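Local coordinates for intracellular protein transport protein USO1 (Saccharomyces cerevisiae S288c, PDB 6LSU) that tethers transport vesicles and is required for protein transport from the endoplasmic reticulum to the Golgi complex, the chain here being its globular head region, at residues L344-N349 with I379-F384; H285-P290 with N308-I313. One frame throughout, in Å; residues are numbered along the deposited sequence.

Contact 1 of 2, residues L344-N349 with I379-F384; sequences LAFFHN and IDVPYF
The Phe346 ring carries the methyl of its neighbour Ala345 on one face, CB standing 4.2 Å above the plane and over the ring centre, while Val381 approaches the ring obliquely from the strand. Val381 touches with one branch: its CG1 lies 4.4 Å from Phe346 CD2, a loose apolar contact with Phe346 and Val381 both buried. Tyr383 comes in differently. Its ring stays off the phenylalanine ring, and the phenol oxygen OH reaches the base of that side chain, 4.1 Å from Phe346 CB. With CG of Tyr383 anti to its carbonyl carbon (chi1 -86°), the ring rises from the strand and carries the hydroxyl up to the helix end, although the CB of this residue does not aim at the helix. Val381 and Tyr383, two residues apart on strand 380-384, thus offer the same side of the strand to Phe346. The strand is one arm of a two-stranded antiparallel hairpin with 399-403, a small beta element in the largely alpha-helical armadillo array of the head; it belongs to ARM 7, whereas Phe346 is the last residue of helix 337-346 in ARM 6. Backbone bonds of Val381 with Ile402 and of Tyr383 with Lys400 hold the strand in its hairpin. The backbones stay well apart, 8.2 Å between Phe346 CA and Val381 CA, and the total area buried is a modest 104 Å². Helix 404-414 fills in around the pair: Trp411 meets the Phe346 ring edge-to-face, and Ile407 packs against both Val381 and Tyr383.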
loop_
_atom_site.group_PDB
_atom_site.type_symbol
_atom_site.label_atom_id
_atom_site.label_comp_id
_atom_site.label_asym_id
_atom_site.label_seq_id
_atom_site.Cartn_x
_atom_site.Cartn_y
_atom_site.Cartn_z
ATOM N N LEU A 344 8.440 -12.808 -6.568
ATOM C CA LEU A 344 8.314 -11.432 -7.106
ATOM C C LEU A 344 9.159 -10.474 -6.240
ATOM O O LEU A 344 9.725 -9.516 -6.804
ATOM C CB LEU A 344 6.841 -11.016 -7.136
ATOM C CG LEU A 344 5.970 -11.725 -8.181
ATOM C CD1 LEU A 344 4.529 -11.311 -8.020
ATOM C CD2 LEU A 344 6.398 -11.429 -9.606
ATOM N N ALA A 345 9.208 -10.708 -4.919
ATOM C CA ALA A 345 9.979 -9.844 -3.997
ATOM C C ALA A 345 11.485 -9.956 -4.356
ATOM O O ALA A 345 12.105 -8.935 -4.396
ATOM C CB ALA A 345 9.663 -10.185 -2.540
ATOM N N PHE A 346 12.010 -11.129 -4.710
ATOM C CA PHE A 346 13.470 -11.465 -4.706
ATOM C C PHE A 346 14.045 -11.601 -6.115
ATOM O O PHE A 346 15.233 -11.497 -6.301
ATOM C CB PHE A 346 13.784 -12.715 -3.881
ATOM C CG PHE A 346 13.345 -12.576 -2.441
ATOM C CD1 PHE A 346 13.724 -11.475 -1.693
ATOM C CD2 PHE A 346 12.565 -13.541 -1.829
ATOM C CE1 PHE A 346 13.311 -11.321 -0.377
ATOM C CE2 PHE A 346 12.151 -13.378 -0.508
ATOM C CZ PHE A 346 12.489 -12.244 0.201
ATOM N N PHE A 347 13.234 -11.819 -7.115
ATOM C CA PHE A 347 13.726 -12.110 -8.475
ATOM C C PHE A 347 14.431 -10.854 -8.957
ATOM O O PHE A 347 14.018 -9.699 -8.564
ATOM C CB PHE A 347 12.533 -12.465 -9.351
ATOM C CG PHE A 347 12.802 -12.958 -10.753
ATOM C CD1 PHE A 347 13.424 -14.180 -10.981
ATOM C CD2 PHE A 347 12.293 -12.267 -11.851
ATOM C CE1 PHE A 347 13.619 -14.642 -12.281
ATOM C CE2 PHE A 347 12.496 -12.724 -13.146
ATOM C CZ PHE A 347 13.146 -13.917 -13.364
ATOM N N HIS A 348 15.369 -11.043 -9.875
ATOM C CA HIS A 348 16.223 -9.921 -10.314
ATOM C C HIS A 348 15.407 -8.961 -11.203
ATOM O O HIS A 348 15.589 -7.740 -11.060
ATOM C CB HIS A 348 17.521 -10.463 -10.934
ATOM C CG HIS A 348 17.314 -11.207 -12.197
ATOM N ND1 HIS A 348 17.025 -12.570 -12.212
ATOM C CD2 HIS A 348 17.279 -10.767 -13.480
ATOM C CE1 HIS A 348 16.862 -12.963 -13.465
ATOM N NE2 HIS A 348 17.034 -11.871 -14.268
ATOM N N ASN A 349 14.605 -9.485 -12.130
ATOM C CA ASN A 349 13.932 -8.648 -13.167
ATOM C C ASN A 349 12.546 -8.262 -12.636
ATOM O O ASN A 349 11.572 -8.802 -13.130
ATOM C CB ASN A 349 13.892 -9.369 -14.512
ATOM C CG ASN A 349 13.154 -8.595 -15.575
ATOM O OD1 ASN A 349 13.469 -7.429 -15.805
ATOM N ND2 ASN A 349 12.189 -9.251 -16.225
ATOM N N ILE A 379 11.204 -21.740 3.951
ATOM C CA ILE A 379 11.311 -21.322 2.531
ATOM C C ILE A 379 12.758 -20.902 2.209
ATOM O O ILE A 379 13.387 -20.094 2.955
ATOM C CB ILE A 379 10.303 -20.239 2.227
ATOM C CG1 ILE A 379 8.910 -20.713 2.616
ATOM C CG2 ILE A 379 10.454 -19.840 0.778
ATOM C CD1 ILE A 379 7.832 -19.679 2.427
ATOM N N ASP A 380 13.253 -21.444 1.096
ATOM C CA ASP A 380 14.600 -21.221 0.525
ATOM C C ASP A 380 14.417 -20.655 -0.890
ATOM O O ASP A 380 13.442 -20.999 -1.580
ATOM C CB ASP A 380 15.412 -22.511 0.498
ATOM C CG ASP A 380 15.797 -23.054 1.870
ATOM O OD1 ASP A 380 16.173 -22.225 2.766
ATOM O OD2 ASP A 380 15.725 -24.313 2.044
ATOM N N VAL A 381 15.318 -19.802 -1.345
ATOM C CA VAL A 381 15.170 -19.279 -2.724
ATOM C C VAL A 381 16.429 -19.640 -3.502
ATOM O O VAL A 381 17.536 -19.638 -2.981
ATOM C CB VAL A 381 14.744 -17.800 -2.734
ATOM C CG1 VAL A 381 15.220 -17.067 -1.510
ATOM C CG2 VAL A 381 15.133 -17.063 -4.000
ATOM N N PRO A 382 16.252 -20.144 -4.731
ATOM C CA PRO A 382 17.356 -20.566 -5.593
ATOM C C PRO A 382 18.214 -19.339 -5.940
ATOM O O PRO A 382 17.642 -18.284 -6.233
ATOM C CB PRO A 382 16.617 -21.106 -6.827
ATOM C CG PRO A 382 15.339 -20.266 -6.834
ATOM C CD PRO A 382 14.945 -20.313 -5.375
ATOM N N TYR A 383 19.535 -19.480 -5.874
ATOM C CA TYR A 383 20.515 -18.477 -6.354
ATOM C C TYR A 383 21.469 -19.160 -7.344
ATOM O O TYR A 383 21.583 -20.414 -7.342
ATOM C CB TYR A 383 21.166 -17.781 -5.156
ATOM C CG TYR A 383 20.311 -16.629 -4.715
ATOM C CD1 TYR A 383 19.260 -16.810 -3.833
ATOM C CD2 TYR A 383 20.455 -15.377 -5.291
ATOM C CE1 TYR A 383 18.445 -15.757 -3.452
ATOM C CE2 TYR A 383 19.649 -14.307 -4.921
ATOM C CZ TYR A 383 18.637 -14.498 -3.990
ATOM O OH TYR A 383 17.812 -13.479 -3.601
ATOM N N PHE A 384 22.083 -18.359 -8.227
ATOM C CA PHE A 384 23.074 -18.821 -9.266
ATOM C C PHE A 384 24.551 -18.418 -8.886
ATOM O O PHE A 384 24.852 -17.253 -8.458
ATOM C CB PHE A 384 22.565 -18.455 -10.684
ATOM C CG PHE A 384 23.519 -18.883 -11.766
ATOM C CD1 PHE A 384 23.604 -20.230 -12.067
ATOM C CD2 PHE A 384 24.361 -17.985 -12.419
ATOM C CE1 PHE A 384 24.484 -20.678 -13.036
ATOM C CE2 PHE A 384 25.245 -18.434 -13.389
ATOM C CZ PHE A 384 25.303 -19.782 -13.695
#

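Contact 2 of 2, residues H285-P290 with N308-I313; sequences HLLSEP and NTALDI
Leu287 and Leu311 share one side-chain shape, CG anti to the carbonyl carbon (chi1 -76° and -74°) with an extended second torsion, and CD2 of Leu287 meets CD2 and CG of Leu311. On Leu287 this shape sends CD2 out toward the helix of residues 308-313, where it reaches two residues at once: Ala310 CB at 3.7 Å and Leu311 CD2 at 3.9 Å. Ala310 has only its methyl to offer, and, consistent with its small side chain, the two backbones come near, Leu287 CA and Ala310 CA being 7.0 Å apart. Leu311 starts off at an angle to the partner helix, yet its end turns back to it, and its side chain crosses that of Leu287 obliquely. Leu286 adds a more distant touch on the same methyl, with CD2 at 4.4 Å from Ala310 CB. All four residues are buried and the contact is wholly apolar, covering 148 Å² in total. It joins the end of helix 280-287 to helix 301-317 within ARM 5, the helix-against-helix packing from which an armadillo repeat is built. Neighbouring helices also pack on these residues: helix 251-264 lies against Leu286 through Leu257, helix 337-346 meets Leu287 through Val340 and Leu311 through Val341, and helix 354-366 covers Leu311 with Val357 and Ala358.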
loop_
_atom_site.group_PDB
_atom_site.type_symbol
_atom_site.label_atom_id
_atom_site.label_comp_id
_atom_site.label_asym_id
_atom_site.label_seq_id
_atom_site.Cartn_x
_atom_site.Cartn_y
_atom_site.Cartn_z
ATOM N N HIS A 285 -1.326 -17.991 -10.974
ATOM C CA HIS A 285 -0.802 -18.241 -12.344
ATOM C C HIS A 285 -0.427 -16.883 -12.990
ATOM O O HIS A 285 0.622 -16.799 -13.729
ATOM C CB HIS A 285 -1.825 -19.030 -13.163
ATOM C CG HIS A 285 -1.435 -19.050 -14.594
ATOM N ND1 HIS A 285 -0.410 -19.876 -15.037
ATOM C CD2 HIS A 285 -1.863 -18.325 -15.663
ATOM C CE1 HIS A 285 -0.229 -19.668 -16.329
ATOM N NE2 HIS A 285 -1.113 -18.731 -16.745
ATOM N N LEU A 286 -1.306 -15.884 -12.766
ATOM C CA LEU A 286 -1.170 -14.484 -13.256
ATOM C C LEU A 286 0.001 -13.765 -12.556
ATOM O O LEU A 286 0.775 -13.158 -13.253
ATOM C CB LEU A 286 -2.488 -13.759 -12.959
ATOM C CG LEU A 286 -2.514 -12.277 -13.304
ATOM C CD1 LEU A 286 -2.430 -12.129 -14.818
ATOM C CD2 LEU A 286 -3.750 -11.603 -12.752
ATOM N N LEU A 287 0.124 -13.891 -11.225
ATOM C CA LEU A 287 1.241 -13.344 -10.445
ATOM C C LEU A 287 2.558 -13.995 -10.894
ATOM O O LEU A 287 3.615 -13.353 -10.856
ATOM C CB LEU A 287 0.984 -13.583 -8.964
ATOM C CG LEU A 287 -0.048 -12.665 -8.315
ATOM C CD1 LEU A 287 -0.288 -13.051 -6.855
ATOM C CD2 LEU A 287 0.452 -11.237 -8.396
ATOM N N SER A 288 2.515 -15.218 -11.369
ATOM C CA SER A 288 3.757 -15.987 -11.630
ATOM C C SER A 288 4.244 -15.695 -13.054
ATOM O O SER A 288 5.412 -15.992 -13.348
ATOM C CB SER A 288 3.588 -17.468 -11.380
ATOM O OG SER A 288 3.222 -18.134 -12.578
ATOM N N GLU A 289 3.462 -14.979 -13.854
ATOM C CA GLU A 289 3.850 -14.638 -15.235
ATOM C C GLU A 289 5.251 -14.039 -15.368
ATOM O O GLU A 289 6.006 -14.414 -16.258
ATOM C CB GLU A 289 2.816 -13.725 -15.857
ATOM C CG GLU A 289 1.931 -14.479 -16.816
ATOM C CD GLU A 289 0.595 -13.799 -17.054
ATOM O OE1 GLU A 289 -0.492 -14.526 -16.981
ATOM O OE2 GLU A 289 0.656 -12.566 -17.324
ATOM N N PRO A 290 5.671 -13.048 -14.570
ATOM C CA PRO A 290 6.978 -12.431 -14.803
ATOM C C PRO A 290 8.193 -13.362 -14.609
ATOM O O PRO A 290 9.234 -12.969 -15.012
ATOM C CB PRO A 290 7.048 -11.341 -13.744
ATOM C CG PRO A 290 5.629 -11.141 -13.321
ATOM C CD PRO A 290 4.988 -12.496 -13.406
ATOM N N ASN A 308 0.450 -4.941 -9.403
ATOM C CA ASN A 308 0.339 -4.382 -8.054
ATOM C C ASN A 308 -1.133 -4.538 -7.654
ATOM O O ASN A 308 -1.451 -4.799 -6.459
ATOM C CB ASN A 308 0.886 -2.954 -8.026
ATOM C CG ASN A 308 2.366 -2.843 -7.705
ATOM O OD1 ASN A 308 3.053 -3.811 -7.347
ATOM N ND2 ASN A 308 2.893 -1.641 -7.851
ATOM N N THR A 309 -2.037 -4.281 -8.602
ATOM C CA THR A 309 -3.480 -4.494 -8.369
ATOM C C THR A 309 -3.717 -5.972 -7.992
ATOM O O THR A 309 -4.442 -6.234 -6.965
ATOM C CB THR A 309 -4.309 -4.048 -9.564
ATOM O OG1 THR A 309 -3.938 -2.718 -9.949
ATOM C CG2 THR A 309 -5.799 -4.064 -9.219
ATOM N N ALA A 310 -3.136 -6.910 -8.743
ATOM C CA ALA A 310 -3.180 -8.348 -8.392
ATOM C C ALA A 310 -2.697 -8.616 -6.946
ATOM O O ALA A 310 -3.391 -9.304 -6.195
ATOM C CB ALA A 310 -2.402 -9.140 -9.422
ATOM N N LEU A 311 -1.549 -8.071 -6.564
ATOM C CA LEU A 311 -0.965 -8.196 -5.213
ATOM C C LEU A 311 -1.932 -7.624 -4.194
ATOM O O LEU A 311 -2.017 -8.226 -3.095
ATOM C CB LEU A 311 0.410 -7.543 -5.146
ATOM C CG LEU A 311 1.522 -8.337 -5.842
ATOM C CD1 LEU A 311 2.831 -7.529 -5.919
ATOM C CD2 LEU A 311 1.790 -9.657 -5.139
ATOM N N ASP A 312 -2.623 -6.538 -4.541
ATOM C CA ASP A 312 -3.557 -5.827 -3.612
ATOM C C ASP A 312 -4.736 -6.773 -3.346
ATOM O O ASP A 312 -5.173 -6.872 -2.203
ATOM C CB ASP A 312 -3.967 -4.426 -4.117
ATOM C CG ASP A 312 -2.859 -3.380 -4.011
ATOM O OD1 ASP A 312 -1.824 -3.650 -3.296
ATOM O OD2 ASP A 312 -3.009 -2.309 -4.636
ATOM N N ILE A 313 -5.184 -7.521 -4.349
ATOM C CA ILE A 313 -6.321 -8.448 -4.182
ATOM C C ILE A 313 -5.895 -9.486 -3.158
ATOM O O ILE A 313 -6.678 -9.698 -2.199
ATOM C CB ILE A 313 -6.725 -9.062 -5.513
ATOM C CG1 ILE A 313 -7.494 -8.067 -6.387
ATOM C CG2 ILE A 313 -7.472 -10.338 -5.266
ATOM C CD1 ILE A 313 -7.428 -8.406 -7.889
#

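How the contacts relate
From the N terminus, the chain first passes through 285-290; after 17 intervening residues, the last seven of them already in helix 301-317, it reaches 308-313, where contact 2 closes within ARM 5. Only afterwards does contact 1 open at 344-349; after 29 intervening residues, with helices 354-366 and 370-376 among them, it closes at 379-384, so the two loops run in series, neither nested nor crossed. In space their centres are about 16 Å apart, and they touch directly: Leu344 CD2 lies 3.6 Å from Leu287 O, and Phe347 packs on Pro290. Contact 2 thus ties ARM 5 together internally, contact 1 joins ARM 6 to the hairpin of ARM 7, and helix 337-346 bridges them.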